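Local coordinates for hemoglobin chain d1 (Lumbricus terrestris, PDB 1X9F), which probably carries oxygen as a heme-containing globin subunit of the earthworm hemoglobin, at residues 103-108 / 134-139. Sequence-based numbering, arbitrary orientation.
Sequences FFDIFL and QIIDGI. With HEM (protoporphyrin IX containing Fe), chain T.
I136 meets both the neighbouring helix and the heme: its side chain sits as a knob among F104, D105, F107 and L108, and its CD1 lies 3.4 Å from the vinyl carbon CBB of the heme. Segments 103-108 and 134-139 run nearly antiparallel, at 157°, with axes 10.1 Å apart. The nearest backbones are those of F104 and I136. There CG1 of I136 packs on CB of F104 at 3.9 Å.

The ring of F104 lies between the heme and I139. With CG anti to its carbonyl carbon (chi1 -62°), the ring reaches the heme, and methyl CMC lies over one face, offset toward the rim. On the CE2 side the ring meets CG2 of I139, with CE2 and CG2 3.6 Å apart and the two side chains crossing at about a right angle. I139 also touches H94, the axial iron ligand.

F107 has its CG anti to the backbone N (chi1 178°), which brings one ring face over vinyl carbon CAB. CD2 of F107 is 4.3 Å from CD1 of I136. Cutting F107 back to an alanine is likely to open a gap beside the vinyl carbons and to take away the ring against which CD1 of I136 rests.

D105 lies at the exposed border and makes a salt bridge with K140, as does D137. F103 lies against the other vinyl, at CBC. This pairing of helices 101-119 and 125-139, the G and H helices of a globin, walls the inner, vinyl-bearing end of the heme pocket.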
loop_
_atom_site.group_PDB
_atom_site.type_symbol
_atom_site.label_atom_id
_atom_site.label_comp_id
_atom_site.label_asym_id
_atom_site.label_seq_id
_atom_site.Cartn_x
_atom_site.Cartn_y
_atom_site.Cartn_z
ATOM N N PHE D 103 4.178 -27.860 -18.305
ATOM C CA PHE D 103 4.892 -26.664 -17.877
ATOM C C PHE D 103 4.145 -25.402 -18.280
ATOM O O PHE D 103 3.977 -24.488 -17.468
ATOM C CB PHE D 103 6.305 -26.636 -18.454
ATOM C CG PHE D 103 7.249 -27.572 -17.771
ATOM C CD1 PHE D 103 8.533 -27.766 -18.268
ATOM C CD2 PHE D 103 6.857 -28.268 -16.629
ATOM C CE1 PHE D 103 9.417 -28.627 -17.632
ATOM C CE2 PHE D 103 7.730 -29.131 -15.992
ATOM C CZ PHE D 103 9.014 -29.310 -16.491
ATOM N N PHE D 104 3.686 -25.366 -19.529
ATOM C CA PHE D 104 2.930 -24.228 -20.045
ATOM C C PHE D 104 1.597 -24.091 -19.331
ATOM O O PHE D 104 1.134 -22.970 -19.082
ATOM C CB PHE D 104 2.760 -24.341 -21.560
ATOM C CG PHE D 104 4.063 -24.315 -22.290
ATOM C CD1 PHE D 104 4.828 -25.469 -22.396
ATOM C CD2 PHE D 104 4.553 -23.131 -22.825
ATOM C CE1 PHE D 104 6.051 -25.450 -23.044
ATOM C CE2 PHE D 104 5.778 -23.102 -23.478
ATOM C CZ PHE D 104 6.528 -24.265 -23.589
ATOM N N ASP D 105 0.987 -25.222 -18.989
ATOM C CA ASP D 105 -0.239 -25.194 -18.200
ATOM C C ASP D 105 -0.001 -24.572 -16.833
ATOM O O ASP D 105 -0.813 -23.770 -16.367
ATOM C CB ASP D 105 -0.832 -26.594 -18.052
ATOM C CG ASP D 105 -1.310 -27.156 -19.366
ATOM O OD1 ASP D 105 -1.736 -28.330 -19.393
ATOM O OD2 ASP D 105 -1.300 -26.503 -20.434
ATOM N N ILE D 106 1.107 -24.943 -16.196
ATOM C CA ILE D 106 1.475 -24.355 -14.911
ATOM C C ILE D 106 1.751 -22.868 -15.101
ATOM O O ILE D 106 1.370 -22.045 -14.262
ATOM C CB ILE D 106 2.701 -25.075 -14.296
ATOM C CG1 ILE D 106 2.350 -26.519 -13.920
ATOM C CG2 ILE D 106 3.228 -24.313 -13.061
ATOM C CD1 ILE D 106 3.502 -27.504 -14.085
ATOM N N PHE D 107 2.403 -22.528 -16.209
ATOM C CA PHE D 107 2.670 -21.136 -16.515
ATOM C C PHE D 107 1.376 -20.327 -16.547
ATOM O O PHE D 107 1.264 -19.297 -15.873
ATOM C CB PHE D 107 3.396 -21.006 -17.849
ATOM C CG PHE D 107 3.654 -19.587 -18.254
ATOM C CD1 PHE D 107 4.887 -18.997 -18.004
ATOM C CD2 PHE D 107 2.668 -18.838 -18.892
ATOM C CE1 PHE D 107 5.137 -17.681 -18.382
ATOM C CE2 PHE D 107 2.904 -17.520 -19.265
ATOM C CZ PHE D 107 4.144 -16.943 -19.015
ATOM N N LEU D 108 0.416 -20.801 -17.337
ATOM C CA LEU D 108 -0.877 -20.158 -17.461
ATOM C C LEU D 108 -1.562 -20.032 -16.110
ATOM O O LEU D 108 -2.122 -18.979 -15.800
ATOM C CB LEU D 108 -1.762 -20.946 -18.428
ATOM C CG LEU D 108 -3.183 -20.425 -18.687
ATOM C CD1 LEU D 108 -3.179 -18.989 -19.199
ATOM C CD2 LEU D 108 -3.897 -21.343 -19.667
ATOM N N GLN D 134 -5.128 -20.471 -26.181
ATOM C CA GLN D 134 -4.785 -20.601 -27.587
ATOM C C GLN D 134 -3.300 -20.316 -27.825
ATOM O O GLN D 134 -2.649 -21.026 -28.597
ATOM C CB GLN D 134 -5.656 -19.664 -28.429
ATOM C CG GLN D 134 -5.197 -19.515 -29.877
ATOM C CD GLN D 134 -5.805 -18.317 -30.581
ATOM O OE1 GLN D 134 -5.834 -18.273 -31.812
ATOM N NE2 GLN D 134 -6.292 -17.344 -29.813
ATOM N N ILE D 135 -2.773 -19.285 -27.160
ATOM C CA ILE D 135 -1.352 -18.945 -27.264
ATOM C C ILE D 135 -0.502 -20.075 -26.701
ATOM O O ILE D 135 0.416 -20.552 -27.369
ATOM C CB ILE D 135 -1.026 -17.607 -26.548
ATOM C CG1 ILE D 135 -1.732 -16.442 -27.245
ATOM C CG2 ILE D 135 0.489 -17.363 -26.526
ATOM C CD1 ILE D 135 -1.744 -15.166 -26.406
ATOM N N ILE D 136 -0.811 -20.505 -25.482
ATOM C CA ILE D 136 -0.122 -21.639 -24.888
ATOM C C ILE D 136 -0.130 -22.866 -25.803
ATOM O O ILE D 136 0.905 -23.514 -25.959
ATOM C CB ILE D 136 -0.677 -21.951 -23.478
ATOM C CG1 ILE D 136 0.276 -21.428 -22.405
ATOM C CG2 ILE D 136 -0.844 -23.441 -23.245
ATOM C CD1 ILE D 136 0.176 -19.953 -22.164
ATOM N N ASP D 137 -1.273 -23.165 -26.425
ATOM C CA ASP D 137 -1.387 -24.346 -27.295
ATOM C C ASP D 137 -0.480 -24.279 -28.516
ATOM O O ASP D 137 -0.009 -25.314 -28.996
ATOM C CB ASP D 137 -2.835 -24.558 -27.769
ATOM C CG ASP D 137 -3.762 -25.008 -26.642
ATOM O OD1 ASP D 137 -3.313 -25.724 -25.713
ATOM O OD2 ASP D 137 -4.973 -24.697 -26.606
ATOM N N GLY D 138 -0.248 -23.072 -29.025
ATOM C CA GLY D 138 0.599 -22.887 -30.202
ATOM C C GLY D 138 2.078 -23.094 -29.928
ATOM O O GLY D 138 2.865 -23.303 -30.857
ATOM N N ILE D 139 2.461 -23.035 -28.658
ATOM C CA ILE D 139 3.868 -23.139 -28.287
ATOM C C ILE D 139 4.136 -24.492 -27.660
ATOM O O ILE D 139 5.200 -25.083 -27.857
ATOM C CB ILE D 139 4.241 -22.012 -27.304
ATOM C CG1 ILE D 139 3.882 -20.648 -27.905
ATOM C CG2 ILE D 139 5.731 -22.069 -26.959
ATOM C CD1 ILE D 139 3.902 -19.494 -26.911
HETATM C CHA HEM T . 12.999 -18.856 -23.877
HETATM C CHB HEM T . 8.543 -17.013 -24.544
HETATM C CHC HEM T . 6.665 -20.299 -21.440
HETATM C CHD HEM T . 11.114 -22.367 -21.082
HETATM C C1A HEM T . 11.904 -17.977 -24.271
HETATM C C2A HEM T . 12.176 -16.889 -25.077
HETATM C C3A HEM T . 10.871 -16.276 -25.316
HETATM C C4A HEM T . 9.992 -17.192 -24.559
HETATM C CMA HEM T . 10.536 -15.046 -26.125
HETATM C CAA HEM T . 13.528 -16.421 -25.539
HETATM C CBA HEM T . 13.861 -16.787 -26.969
HETATM C CGA HEM T . 15.191 -16.107 -27.219
HETATM O O1A HEM T . 15.243 -14.859 -27.309
HETATM O O2A HEM T . 16.202 -16.834 -27.317
HETATM C C1B HEM T . 7.606 -17.793 -23.741
HETATM C C2B HEM T . 6.268 -17.442 -23.677
HETATM C C3B HEM T . 5.814 -18.369 -22.797
HETATM C C4B HEM T . 6.820 -19.207 -22.403
HETATM C CMB HEM T . 5.504 -16.336 -24.380
HETATM C CAB HEM T . 4.530 -18.407 -22.479
HETATM C CBB HEM T . 3.181 -18.471 -22.371
HETATM C C1C HEM T . 7.776 -21.168 -21.023
HETATM C C2C HEM T . 7.571 -22.181 -20.105
HETATM C C3C HEM T . 8.805 -22.758 -20.017
HETATM C C4C HEM T . 9.686 -22.050 -20.832
HETATM C CMC HEM T . 6.299 -22.594 -19.394
HETATM C CAC HEM T . 9.013 -23.898 -19.074
HETATM C CBC HEM T . 10.152 -24.731 -19.140
HETATM C C1D HEM T . 12.078 -21.586 -21.888
HETATM C C2D HEM T . 13.442 -21.892 -21.942
HETATM C C3D HEM T . 14.008 -20.908 -22.722
HETATM C C4D HEM T . 12.852 -20.074 -23.086
HETATM C CMD HEM T . 14.147 -23.051 -21.285
HETATM C CAD HEM T . 15.439 -20.726 -23.162
HETATM C CBD HEM T . 16.253 -19.943 -22.138
HETATM C CGD HEM T . 17.632 -19.803 -22.741
HETATM O O1D HEM T . 17.774 -19.088 -23.757
HETATM O O2D HEM T . 18.573 -20.420 -22.203
HETATM N NA HEM T . 10.613 -18.233 -23.954
HETATM N NB HEM T . 7.992 -18.850 -22.973
HETATM N NC HEM T . 9.045 -21.070 -21.513
HETATM N ND HEM T . 11.685 -20.479 -22.555
HETATM FE FE HEM T . 9.830 -19.684 -22.767
#